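Local coordinates for Nitrate/nitrite binding protein NrtA (Synechocystis sp., PDB 2G29) that binds nitrate as the substrate-binding protein of the NrtABCD ABC transporter, which takes up nitrate and probably also nitrite, at residues D44-L48 against L121-Q126; I49-K54 against E278-L283; Q267-D271 against Y322-S328; R299-Y304 against E314-M319. One frame throughout, in Å; residues are numbered along the deposited sequence.

Contact 1 (D44-L48 against L121-Q126); sequences DAAPL and LNVNGQ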
loop_
_atom_site.group_PDB
_atom_site.type_symbol
_atom_site.label_atom_id
_atom_site.label_comp_id
_atom_site.label_asym_id
_atom_site.label_seq_id
_atom_site.Cartn_x
_atom_site.Cartn_y
_atom_site.Cartn_z
ATOM N N ASP A 44 4.356 0.109 -6.622
ATOM C CA ASP A 44 4.916 -0.415 -5.384
ATOM C C ASP A 44 5.021 -1.950 -5.304
ATOM O O ASP A 44 5.468 -2.500 -4.293
ATOM C CB ASP A 44 4.225 0.176 -4.141
ATOM C CG ASP A 44 2.715 0.119 -4.199
ATOM O OD1 ASP A 44 2.149 -0.830 -4.739
ATOM O OD2 ASP A 44 2.115 1.045 -3.620
ATOM N N ALA A 45 4.670 -2.635 -6.388
ATOM C CA ALA A 45 4.895 -4.077 -6.504
ATOM C C ALA A 45 6.285 -4.286 -7.124
ATOM O O ALA A 45 6.748 -5.410 -7.221
ATOM C CB ALA A 45 3.847 -4.701 -7.423
ATOM N N ALA A 46 6.932 -3.185 -7.539
ATOM C CA ALA A 46 8.239 -3.305 -8.215
ATOM C C ALA A 46 9.252 -4.238 -7.569
ATOM O O ALA A 46 9.869 -5.029 -8.255
ATOM C CB ALA A 46 8.887 -1.934 -8.426
ATOM N N PRO A 47 9.433 -4.167 -6.255
ATOM C CA PRO A 47 10.419 -5.068 -5.640
ATOM C C PRO A 47 10.160 -6.545 -5.930
ATOM O O PRO A 47 11.102 -7.309 -6.151
ATOM C CB PRO A 47 10.324 -4.730 -4.148
ATOM C CG PRO A 47 9.016 -4.053 -3.986
ATOM C CD PRO A 47 8.809 -3.271 -5.268
ATOM N N LEU A 48 8.899 -6.978 -5.934
ATOM C CA LEU A 48 8.616 -8.382 -6.193
ATOM C C LEU A 48 8.882 -8.770 -7.657
ATOM O O LEU A 48 9.346 -9.892 -7.935
ATOM C CB LEU A 48 7.168 -8.745 -5.845
ATOM C CG LEU A 48 6.774 -8.632 -4.372
ATOM C CD1 LEU A 48 5.499 -9.431 -4.173
ATOM C CD2 LEU A 48 7.868 -9.164 -3.452
ATOM N N LEU A 121 6.861 -3.179 1.818
ATOM C CA LEU A 121 7.386 -3.013 0.462
ATOM C C LEU A 121 7.722 -1.553 0.132
ATOM O O LEU A 121 8.709 -1.281 -0.568
ATOM C CB LEU A 121 6.393 -3.580 -0.568
ATOM C CG LEU A 121 6.463 -5.098 -0.731
ATOM C CD1 LEU A 121 5.380 -5.573 -1.663
ATOM C CD2 LEU A 121 7.835 -5.501 -1.306
ATOM N N ASN A 122 6.954 -0.601 0.647
ATOM C CA ASN A 122 7.176 0.807 0.360
ATOM C C ASN A 122 6.474 1.732 1.320
ATOM O O ASN A 122 5.583 1.314 2.052
ATOM C CB ASN A 122 6.619 1.175 -1.031
ATOM C CG ASN A 122 5.092 1.298 -1.030
ATOM O OD1 ASN A 122 4.383 0.337 -0.713
ATOM N ND2 ASN A 122 4.590 2.494 -1.337
ATOM N N VAL A 123 6.927 2.981 1.320
ATOM C CA VAL A 123 6.213 4.068 1.995
ATOM C C VAL A 123 5.816 5.036 0.847
ATOM O O VAL A 123 6.403 4.980 -0.269
ATOM C CB VAL A 123 7.044 4.841 3.068
ATOM C CG1 VAL A 123 7.347 3.911 4.220
ATOM C CG2 VAL A 123 8.320 5.456 2.478
ATOM N N ASN A 124 4.808 5.869 1.116
ATOM C CA ASN A 124 4.334 6.923 0.205
ATOM C C ASN A 124 3.777 6.470 -1.140
ATOM O O ASN A 124 3.637 5.278 -1.424
ATOM C CB ASN A 124 5.496 7.903 -0.164
ATOM C CG ASN A 124 6.052 8.679 1.024
ATOM O OD1 ASN A 124 5.350 8.980 1.971
ATOM N ND2 ASN A 124 7.355 8.994 0.961
ATOM N N GLY A 125 3.409 7.463 -1.948
ATOM C CA GLY A 125 3.119 7.154 -3.332
ATOM C C GLY A 125 1.781 6.739 -3.821
ATOM O O GLY A 125 1.731 6.102 -4.892
ATOM N N GLN A 126 0.725 7.097 -3.097
ATOM C CA GLN A 126 -0.611 6.784 -3.567
ATOM C C GLN A 126 -1.209 8.150 -3.905
ATOM O O GLN A 126 -0.593 9.197 -3.650
ATOM C CB GLN A 126 -1.418 6.049 -2.486
ATOM C CG GLN A 126 -0.587 5.001 -1.700
ATOM C CD GLN A 126 0.036 3.904 -2.574
ATOM O OE1 GLN A 126 1.284 3.832 -2.753
ATOM N NE2 GLN A 126 -0.794 3.083 -3.147
#
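D44 and N122 bring the two backbones nearest each other, their CA atoms 6.3 Å apart, where a 3-10 turn leading into helix 46-53 faces the irregular 121-126 connection. That segment joins strand 115-120 of one five-stranded sheet to strand 126-130 of the other, so it is a connection between the two lobes. The side chain of N122 stands between its own backbone N and carbonyl carbon (chi1 76°), which brings its amide against D44: N122 CG lies 3.4 Å from D44 CB, with the amide and carboxylate planes 47° apart. Asparagine suits the spot because the same short amide also serves the neighbouring strand 240-245, N122 OD1 accepting from the backbone N of K240. With a leucine here, the K240 N-H would probably lose its acceptor. One residue earlier, L121 fills the apolar end. Its CD2 presses on the ring of P47, 3.3 Å from P47 CG and tighter than ordinary van der Waals contact, and meets L48 CD2 at 4.2 Å. D44 OD2 forms a salt bridge with K240, while Q126, like K240 a nitrate ligand, brings its amide close to the same carboxylate. The buried charge of D44 is thus matched by K240 and probably helps to fix that lysine's position, making D44 a second-shell partner of the nitrate site.

Contact 2 (I49-K54 against E278-L283); sequences IIAKEK and EMCQIL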
loop_
_atom_site.group_PDB
_atom_site.type_symbol
_atom_site.label_atom_id
_atom_site.label_comp_id
_atom_site.label_asym_id
_atom_site.label_seq_id
_atom_site.Cartn_x
_atom_site.Cartn_y
_atom_site.Cartn_z
ATOM N N ILE A 49 8.612 -7.841 -8.571
ATOM C CA ILE A 49 8.800 -8.064 -10.008
ATOM C C ILE A 49 10.283 -8.018 -10.348
ATOM O O ILE A 49 10.783 -8.917 -11.041
ATOM C CB ILE A 49 7.991 -7.005 -10.792
ATOM C CG1 ILE A 49 6.488 -7.342 -10.702
ATOM C CG2 ILE A 49 8.414 -6.996 -12.257
ATOM C CD1 ILE A 49 5.911 -7.481 -9.331
ATOM N N ILE A 50 10.974 -7.004 -9.846
ATOM C CA ILE A 50 12.429 -6.856 -10.084
ATOM C C ILE A 50 13.172 -8.050 -9.467
ATOM O O ILE A 50 14.190 -8.517 -10.008
ATOM C CB ILE A 50 12.947 -5.514 -9.504
ATOM C CG1 ILE A 50 12.624 -4.374 -10.469
ATOM C CG2 ILE A 50 14.471 -5.528 -9.298
ATOM C CD1 ILE A 50 13.142 -4.564 -11.843
ATOM N N ALA A 51 12.703 -8.570 -8.349
ATOM C CA ALA A 51 13.387 -9.734 -7.775
ATOM C C ALA A 51 13.387 -10.893 -8.784
ATOM O O ALA A 51 14.306 -11.709 -8.791
ATOM C CB ALA A 51 12.727 -10.164 -6.483
ATOM N N LYS A 52 12.362 -10.982 -9.622
ATOM C CA LYS A 52 12.322 -12.031 -10.645
ATOM C C LYS A 52 13.152 -11.568 -11.858
ATOM O O LYS A 52 14.102 -12.243 -12.260
ATOM C CB LYS A 52 10.872 -12.310 -11.091
ATOM C CG LYS A 52 10.728 -13.458 -12.112
ATOM C CD LYS A 52 11.089 -14.789 -11.474
ATOM C CE LYS A 52 10.822 -15.949 -12.411
ATOM N NZ LYS A 52 11.086 -17.258 -11.723
ATOM N N GLU A 53 12.821 -10.410 -12.421
ATOM C CA GLU A 53 13.519 -9.920 -13.616
ATOM C C GLU A 53 15.031 -9.743 -13.507
ATOM O O GLU A 53 15.747 -9.952 -14.496
ATOM C CB GLU A 53 12.904 -8.591 -14.066
ATOM C CG GLU A 53 11.538 -8.718 -14.735
ATOM C CD GLU A 53 11.619 -9.075 -16.223
ATOM O OE1 GLU A 53 10.561 -9.231 -16.846
ATOM O OE2 GLU A 53 12.736 -9.195 -16.767
ATOM N N LYS A 54 15.519 -9.353 -12.331
ATOM C CA LYS A 54 16.952 -9.122 -12.160
ATOM C C LYS A 54 17.643 -10.274 -11.461
ATOM O O LYS A 54 18.792 -10.138 -11.019
ATOM C CB LYS A 54 17.228 -7.801 -11.428
ATOM C CG LYS A 54 16.596 -6.573 -12.081
ATOM C CD LYS A 54 17.035 -6.367 -13.520
ATOM C CE LYS A 54 18.517 -6.042 -13.587
ATOM N NZ LYS A 54 19.022 -5.754 -14.985
ATOM N N GLU A 278 15.195 2.012 -15.936
ATOM C CA GLU A 278 15.110 0.605 -16.218
ATOM C C GLU A 278 13.940 -0.047 -15.481
ATOM O O GLU A 278 13.221 -0.852 -16.063
ATOM C CB GLU A 278 16.427 -0.088 -15.864
ATOM C CG GLU A 278 16.466 -1.493 -16.396
ATOM C CD GLU A 278 17.714 -2.283 -15.976
ATOM O OE1 GLU A 278 18.672 -1.683 -15.460
ATOM O OE2 GLU A 278 17.693 -3.500 -16.187
ATOM N N MET A 279 13.736 0.320 -14.222
ATOM C CA MET A 279 12.623 -0.243 -13.456
ATOM C C MET A 279 11.307 -0.003 -14.179
ATOM O O MET A 279 10.521 -0.908 -14.356
ATOM C CB MET A 279 12.568 0.409 -12.076
ATOM C CG MET A 279 11.488 -0.174 -11.185
ATOM S SD MET A 279 11.361 0.643 -9.601
ATOM C CE MET A 279 10.424 2.096 -10.079
ATOM N N CYS A 280 11.086 1.230 -14.598
ATOM C CA CYS A 280 9.856 1.586 -15.261
ATOM C C CYS A 280 9.722 0.962 -16.647
ATOM O O CYS A 280 8.605 0.662 -17.089
ATOM C CB CYS A 280 9.714 3.103 -15.295
ATOM S SG CYS A 280 9.436 3.786 -13.602
ATOM N N GLN A 281 10.834 0.782 -17.361
ATOM C CA GLN A 281 10.729 0.092 -18.662
ATOM C C GLN A 281 10.228 -1.338 -18.436
ATOM O O GLN A 281 9.401 -1.855 -19.183
ATOM C CB GLN A 281 12.075 -0.009 -19.355
ATOM C CG GLN A 281 12.632 1.310 -19.804
ATOM C CD GLN A 281 14.005 1.108 -20.421
ATOM O OE1 GLN A 281 14.828 0.371 -19.880
ATOM N NE2 GLN A 281 14.253 1.749 -21.561
ATOM N N ILE A 282 10.755 -1.978 -17.392
ATOM C CA ILE A 282 10.359 -3.329 -17.041
ATOM C C ILE A 282 8.890 -3.361 -16.640
ATOM O O ILE A 282 8.128 -4.152 -17.184
ATOM C CB ILE A 282 11.236 -3.872 -15.887
ATOM C CG1 ILE A 282 12.681 -4.090 -16.367
ATOM C CG2 ILE A 282 10.700 -5.218 -15.398
ATOM C CD1 ILE A 282 13.684 -4.373 -15.217
ATOM N N LEU A 283 8.478 -2.468 -15.736
ATOM C CA LEU A 283 7.079 -2.480 -15.315
ATOM C C LEU A 283 6.103 -2.200 -16.464
ATOM O O LEU A 283 4.986 -2.720 -16.497
ATOM C CB LEU A 283 6.868 -1.447 -14.208
ATOM C CG LEU A 283 7.732 -1.675 -12.954
ATOM C CD1 LEU A 283 7.484 -0.581 -11.936
ATOM C CD2 LEU A 283 7.450 -3.067 -12.356
HETATM O O HOH W 1 20.735 -3.064 -15.217
#
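I49 and L283 meet at one end of this crossing, where helices 46-53 and 276-284 run nearly perpendicular: their short segments cross at 91°, with the axes 11.0 Å apart at closest. I49 offers its CG2 branch, which lies 4.0 Å from L283 CD2. One residue on, I50 bends its longer branch (chi2 -56°) across the gap, and its terminal methyl meets that of I282 at a right angle between the two side chains; at 3.4 Å, I50 CD1 to I282 CD1 is closer than usual methyl packing. The same isoleucine sets CG1 loosely against M279, CG1 to M279 CG being 4.4 Å. Isoleucine suits I50 and I282 because its long branch lets the two CD1 methyls meet between axes this far apart. E53 slides past I282 in the opposite sense, resting its CG on I282 CG2 at 3.7 Å, so that its aliphatic part covers the isoleucine while OE1 accepts from W288 NE1. Last comes K54, the first residue beyond the helix. Two bends in its chain curl it over the CD1 end of I282 toward E278, and NZ makes a salt bridge of 2.9 Å with E278 OE2, entering on the syn side and 18° out of the carboxylate plane. A water also takes a hydrogen bond from K54 NZ and donates one to E278 OE1. An alanine in place of E278 would probably leave the K54 ammonium without its opposite charge and the water without its acceptor. The chemistry is therefore graded, from buried aliphatic contacts to a charged, water-bridged pair at the solvent side.

Contact 3 (Q267-D271 against Y322-S328); sequences QQWCD and YWVDNAS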
loop_
_atom_site.group_PDB
_atom_site.type_symbol
_atom_site.label_atom_id
_atom_site.label_comp_id
_atom_site.label_asym_id
_atom_site.label_seq_id
_atom_site.Cartn_x
_atom_site.Cartn_y
_atom_site.Cartn_z
ATOM N N GLN A 267 14.578 -4.301 -3.404
ATOM C CA GLN A 267 14.182 -2.986 -2.902
ATOM C C GLN A 267 15.325 -1.969 -3.004
ATOM O O GLN A 267 15.115 -0.826 -3.366
ATOM C CB GLN A 267 13.723 -3.069 -1.447
ATOM C CG GLN A 267 12.331 -3.662 -1.280
ATOM C CD GLN A 267 11.946 -3.763 0.180
ATOM O OE1 GLN A 267 12.644 -4.405 0.963
ATOM N NE2 GLN A 267 10.828 -3.127 0.555
ATOM N N GLN A 268 16.536 -2.404 -2.650
ATOM C CA GLN A 268 17.701 -1.529 -2.726
ATOM C C GLN A 268 17.949 -1.126 -4.177
ATOM O O GLN A 268 18.291 0.029 -4.467
ATOM C CB GLN A 268 18.901 -2.267 -2.145
ATOM C CG GLN A 268 18.823 -2.375 -0.628
ATOM C CD GLN A 268 19.932 -3.214 -0.062
ATOM O OE1 GLN A 268 19.831 -4.433 0.017
ATOM N NE2 GLN A 268 21.007 -2.562 0.331
ATOM N N TRP A 269 17.769 -2.078 -5.076
ATOM C CA TRP A 269 17.961 -1.817 -6.507
ATOM C C TRP A 269 16.922 -0.805 -7.010
ATOM O O TRP A 269 17.252 0.177 -7.676
ATOM C CB TRP A 269 17.812 -3.098 -7.297
ATOM C CG TRP A 269 18.231 -2.941 -8.751
ATOM C CD1 TRP A 269 19.495 -3.068 -9.255
ATOM C CD2 TRP A 269 17.393 -2.585 -9.852
ATOM N NE1 TRP A 269 19.498 -2.816 -10.603
ATOM C CE2 TRP A 269 18.220 -2.520 -11.000
ATOM C CE3 TRP A 269 16.018 -2.312 -9.987
ATOM C CZ2 TRP A 269 17.723 -2.195 -12.262
ATOM C CZ3 TRP A 269 15.526 -1.987 -11.243
ATOM C CH2 TRP A 269 16.376 -1.935 -12.370
ATOM N N CYS A 270 15.647 -1.067 -6.712
ATOM C CA CYS A 270 14.585 -0.164 -7.140
ATOM C C CYS A 270 14.677 1.245 -6.560
ATOM O O CYS A 270 14.212 2.207 -7.157
ATOM C CB CYS A 270 13.219 -0.730 -6.747
ATOM S SG CYS A 270 12.677 -2.168 -7.615
ATOM N N ASP A 271 15.252 1.366 -5.377
ATOM C CA ASP A 271 15.359 2.658 -4.711
ATOM C C ASP A 271 16.409 3.602 -5.288
ATOM O O ASP A 271 16.400 4.773 -4.974
ATOM C CB ASP A 271 15.646 2.417 -3.223
ATOM C CG ASP A 271 14.958 3.412 -2.320
ATOM O OD1 ASP A 271 13.770 3.712 -2.575
ATOM O OD2 ASP A 271 15.601 3.888 -1.351
ATOM N N TYR A 322 11.529 2.569 -1.252
ATOM C CA TYR A 322 11.589 1.133 -1.003
ATOM C C TYR A 322 12.702 0.748 -0.048
ATOM O O TYR A 322 12.764 -0.378 0.375
ATOM C CB TYR A 322 11.804 0.345 -2.325
ATOM C CG TYR A 322 10.872 0.779 -3.435
ATOM C CD1 TYR A 322 11.355 1.488 -4.544
ATOM C CD2 TYR A 322 9.494 0.572 -3.339
ATOM C CE1 TYR A 322 10.494 1.990 -5.516
ATOM C CE2 TYR A 322 8.631 1.064 -4.306
ATOM C CZ TYR A 322 9.132 1.778 -5.388
ATOM O OH TYR A 322 8.292 2.332 -6.327
ATOM N N TRP A 323 13.578 1.687 0.286
ATOM C CA TRP A 323 14.685 1.348 1.161
ATOM C C TRP A 323 15.162 2.518 2.006
ATOM O O TRP A 323 15.333 2.367 3.211
ATOM C CB TRP A 323 15.845 0.807 0.329
ATOM C CG TRP A 323 16.873 0.160 1.177
ATOM C CD1 TRP A 323 18.117 0.659 1.518
ATOM C CD2 TRP A 323 16.782 -1.121 1.768
ATOM N NE1 TRP A 323 18.794 -0.256 2.287
ATOM C CE2 TRP A 323 18.000 -1.354 2.462
ATOM C CE3 TRP A 323 15.788 -2.100 1.797
ATOM C CZ2 TRP A 323 18.237 -2.521 3.151
ATOM C CZ3 TRP A 323 16.024 -3.252 2.483
ATOM C CH2 TRP A 323 17.233 -3.461 3.160
ATOM N N VAL A 324 15.366 3.687 1.398
ATOM C CA VAL A 324 15.828 4.853 2.162
ATOM C C VAL A 324 14.835 5.209 3.275
ATOM O O VAL A 324 13.633 4.921 3.165
ATOM C CB VAL A 324 16.040 6.109 1.232
ATOM C CG1 VAL A 324 14.730 6.587 0.684
ATOM C CG2 VAL A 324 16.723 7.242 1.992
ATOM N N ASP A 325 15.338 5.820 4.347
ATOM C CA ASP A 325 14.502 6.219 5.469
ATOM C C ASP A 325 13.795 5.009 6.097
ATOM O O ASP A 325 12.632 5.102 6.497
ATOM C CB ASP A 325 13.496 7.306 5.030
ATOM C CG ASP A 325 14.200 8.536 4.449
ATOM O OD1 ASP A 325 15.220 8.959 5.042
ATOM O OD2 ASP A 325 13.756 9.076 3.409
ATOM N N ASN A 326 14.513 3.882 6.176
ATOM C CA ASN A 326 14.004 2.645 6.796
ATOM C C ASN A 326 12.692 2.155 6.202
ATOM O O ASN A 326 11.954 1.395 6.842
ATOM C CB ASN A 326 13.818 2.860 8.301
ATOM C CG ASN A 326 15.089 3.363 8.978
ATOM O OD1 ASN A 326 15.089 4.423 9.594
ATOM N ND2 ASN A 326 16.158 2.601 8.867
ATOM N N ALA A 327 12.409 2.534 4.969
ATOM C CA ALA A 327 11.146 2.159 4.306
ATOM C C ALA A 327 10.725 0.690 4.353
ATOM O O ALA A 327 9.539 0.375 4.472
ATOM C CB ALA A 327 11.193 2.599 2.846
ATOM N N SER A 328 11.692 -0.205 4.213
ATOM C CA SER A 328 11.427 -1.622 4.201
ATOM C C SER A 328 11.161 -2.215 5.583
ATOM O O SER A 328 10.454 -3.204 5.724
ATOM C CB SER A 328 12.618 -2.314 3.542
ATOM O OG SER A 328 12.447 -3.700 3.514
#
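In this type II periplasmic-binding-protein fold, the later part of the chain is tied onto a lobe where D271 of helix 253-271 holds the 322-328 loop by two backbone amides, those of Y322 and V324. Y322 N reaches D271 OD1 at 2.8 Å in an almost straight bond, and V324 N reaches D271 OD2 at 2.8 Å. Both donors stand well above the carboxylate plane. Aspartate fits because its two oxygens, on a short stem, can bridge alternate residues of the loop at once. Beside it, C270 lays CB 3.6 Å from Y322 CD1, with its sulfur set obliquely to the ring, a sulfur-aromatic contact; the tyrosine hydroxyl is bonded to Q320. Q268 serves the other aromatic residue: extended beyond CG, it lies stacked over the W323 indole, amide and ring planes 19° apart. Its CG sits over the face, 3.4 Å from the centroid of the five-membered ring, a CH-pi contact, while W323 NE1 donates to Q380. Q267, one residue back on the helix, uses both ends of its amide. NE2 donates to the backbone carbonyls of R120 and L121, linking the helix to the end of strand 115-120, and OE1 accepts a hydrogen bond from the loop. That donor is S328, whose hydroxyl is swung opposite its backbone N (chi1 179°); OG lies 2.7 Å from Q267 OE1, tilted 22° from the amide carbonyl plane.

Contact 4 (R299-Y304 against E314-M319); sequences RSKGIY and EDQEIM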
loop_
_atom_site.group_PDB
_atom_site.type_symbol
_atom_site.label_atom_id
_atom_site.label_comp_id
_atom_site.label_asym_id
_atom_site.label_seq_id
_atom_site.Cartn_x
_atom_site.Cartn_y
_atom_site.Cartn_z
ATOM N N ARG A 299 6.506 9.932 -11.762
ATOM C CA ARG A 299 6.274 9.807 -10.337
ATOM C C ARG A 299 7.378 9.024 -9.644
ATOM O O ARG A 299 7.680 9.265 -8.475
ATOM C CB ARG A 299 4.897 9.168 -10.074
ATOM C CG ARG A 299 3.730 9.937 -10.690
ATOM C CD ARG A 299 3.643 11.358 -10.173
ATOM N NE ARG A 299 2.536 12.128 -10.739
ATOM C CZ ARG A 299 1.280 12.101 -10.325
ATOM N NH1 ARG A 299 0.918 11.312 -9.322
ATOM N NH2 ARG A 299 0.388 12.918 -10.889
ATOM N N SER A 300 7.973 8.060 -10.346
ATOM C CA SER A 300 9.086 7.258 -9.838
ATOM C C SER A 300 10.378 8.090 -9.675
ATOM O O SER A 300 11.388 7.594 -9.152
ATOM C CB SER A 300 9.321 6.065 -10.763
ATOM O OG SER A 300 8.275 5.106 -10.601
ATOM N N LYS A 301 10.320 9.347 -10.115
ATOM C CA LYS A 301 11.430 10.313 -9.983
ATOM C C LYS A 301 10.994 11.502 -9.134
ATOM O O LYS A 301 11.727 12.488 -9.006
ATOM C CB LYS A 301 11.871 10.833 -11.343
ATOM C CG LYS A 301 12.591 9.847 -12.200
ATOM C CD LYS A 301 13.898 9.449 -11.573
ATOM C CE LYS A 301 14.972 9.230 -12.626
ATOM N NZ LYS A 301 16.211 8.778 -11.949
ATOM N N GLY A 302 9.789 11.437 -8.566
ATOM C CA GLY A 302 9.331 12.535 -7.723
ATOM C C GLY A 302 8.901 13.782 -8.480
ATOM O O GLY A 302 8.879 14.885 -7.923
ATOM N N ILE A 303 8.552 13.618 -9.752
ATOM C CA ILE A 303 8.096 14.738 -10.577
ATOM C C ILE A 303 6.574 14.667 -10.583
ATOM O O ILE A 303 6.003 13.692 -11.101
ATOM C CB ILE A 303 8.613 14.638 -12.013
ATOM C CG1 ILE A 303 10.134 14.656 -11.987
ATOM C CG2 ILE A 303 8.033 15.781 -12.854
ATOM C CD1 ILE A 303 10.750 14.348 -13.333
ATOM N N TYR A 304 5.931 15.709 -10.061
ATOM C CA TYR A 304 4.481 15.717 -9.935
ATOM C C TYR A 304 3.656 16.699 -10.738
ATOM O O TYR A 304 3.723 17.915 -10.498
ATOM C CB TYR A 304 4.092 15.923 -8.456
ATOM C CG TYR A 304 4.408 14.745 -7.574
ATOM C CD1 TYR A 304 5.607 14.663 -6.842
ATOM C CD2 TYR A 304 3.518 13.680 -7.499
ATOM C CE1 TYR A 304 5.899 13.539 -6.062
ATOM C CE2 TYR A 304 3.800 12.549 -6.711
ATOM C CZ TYR A 304 4.981 12.489 -6.008
ATOM O OH TYR A 304 5.286 11.389 -5.241
ATOM N N GLU A 314 8.644 19.258 -8.248
ATOM C CA GLU A 314 9.441 18.086 -7.915
ATOM C C GLU A 314 9.556 17.975 -6.396
ATOM O O GLU A 314 9.726 18.976 -5.714
ATOM C CB GLU A 314 10.845 18.209 -8.501
ATOM C CG GLU A 314 11.726 17.035 -8.154
ATOM C CD GLU A 314 13.186 17.277 -8.464
ATOM O OE1 GLU A 314 13.510 18.319 -9.068
ATOM O OE2 GLU A 314 14.020 16.421 -8.108
ATOM N N ASP A 315 9.446 16.759 -5.873
ATOM C CA ASP A 315 9.590 16.532 -4.437
ATOM C C ASP A 315 10.035 15.090 -4.206
ATOM O O ASP A 315 9.217 14.159 -4.209
ATOM C CB ASP A 315 8.282 16.803 -3.693
ATOM C CG ASP A 315 8.474 16.820 -2.184
ATOM O OD1 ASP A 315 9.314 16.057 -1.701
ATOM O OD2 ASP A 315 7.787 17.586 -1.482
ATOM N N GLN A 316 11.341 14.902 -4.023
ATOM C CA GLN A 316 11.922 13.586 -3.809
ATOM C C GLN A 316 11.579 12.956 -2.466
ATOM O O GLN A 316 11.749 11.755 -2.290
ATOM C CB GLN A 316 13.458 13.642 -3.900
ATOM C CG GLN A 316 14.003 14.294 -5.141
ATOM C CD GLN A 316 13.545 13.598 -6.397
ATOM O OE1 GLN A 316 12.823 14.182 -7.214
ATOM N NE2 GLN A 316 13.968 12.352 -6.572
ATOM N N GLU A 317 11.118 13.767 -1.519
ATOM C CA GLU A 317 10.826 13.217 -0.212
ATOM C C GLU A 317 9.478 12.552 -0.095
ATOM O O GLU A 317 9.342 11.651 0.710
ATOM C CB GLU A 317 11.011 14.279 0.876
ATOM C CG GLU A 317 12.492 14.542 1.203
ATOM C CD GLU A 317 13.280 13.260 1.533
ATOM O OE1 GLU A 317 12.883 12.504 2.444
ATOM O OE2 GLU A 317 14.303 13.007 0.877
ATOM N N ILE A 318 8.518 12.967 -0.920
ATOM C CA ILE A 318 7.170 12.370 -0.883
ATOM C C ILE A 318 6.955 11.250 -1.894
ATOM O O ILE A 318 5.873 10.612 -1.922
ATOM C CB ILE A 318 6.055 13.445 -1.042
ATOM C CG1 ILE A 318 6.133 14.127 -2.402
ATOM C CG2 ILE A 318 6.205 14.506 0.054
ATOM C CD1 ILE A 318 5.102 15.250 -2.566
ATOM N N MET A 319 7.955 10.981 -2.729
ATOM C CA MET A 319 7.823 9.903 -3.715
ATOM C C MET A 319 7.905 8.504 -3.075
ATOM O O MET A 319 8.307 8.361 -1.921
ATOM C CB MET A 319 8.908 10.022 -4.787
ATOM C CG MET A 319 10.309 9.705 -4.290
ATOM S SD MET A 319 11.585 10.131 -5.491
ATOM C CE MET A 319 11.220 8.965 -6.800
#
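I303 and E314 pair as an antiparallel, non-hydrogen-bonded couple with CA atoms 4.5 Å apart, and the neighbouring hydrogen bond runs from D315 N to G302 O, 2.8 Å long with 165° at the hydrogen, the donor lying in the carbonyl plane. The same oxygen is also approached by E314 CA at 3.2 Å in a CA-H...O contact. I303 and E314 turn their side chains to one face of the pair. G302, at positive phi, is where the chain bends into the strand, and glycine suits it twice over: that backbone angle favours it, and a CB would be tight against both D315 O and M319 SD. In the absence of a side chain, M319 CB can come to 3.9 Å from G302 CA. I303 and E314 belong to a beta hairpin whose strands 303-304 and 313-314 form a two-stranded antiparallel sheet. As the second arm leaves it, the chain forms an Asx turn, D315 OD1 accepting from E317 N nearly along its C-O axis, extended to an Asx motif by I318 N, well above the carboxylate plane. The turn presents I318 and M319 to Y304. The crowded first torsion of I318 (chi1 63°) carries CG1 to 3.7 Å from Y304 CE1, the two side chains lying aslant. At the ring's rim, D315 O lies in its plane, 3.9 Å from Y304 CE1. A tyrosine is long enough to reach past I318 to M319, Y304 OH lying 3.3 Å from M319 CA; the ring also meets that of F313, planes about 20° apart.

Overall arrangement
Contact 1 is the one at the nitrate site, holding Q126 and touching K240 through D44 and N122; its centre is about 7 Å from that of the chain. Helix 46-53 continues from it into contact 2, the centres about 13 Å apart, with A46 CB packed 3.8 Å from M279 SD. Contact 3 lies about 9 Å from contact 1 between centres and packs against it where P47 CB lies 3.7 Å from Q267 CG, while C270 touches both I50 and M279 of contact 2. Contact 4, whose segments both fall between those of contact 3 in sequence, meets contact 1 where N124 ND2 lies 3.1 Å from M319 O, and touches contact 2 through S300.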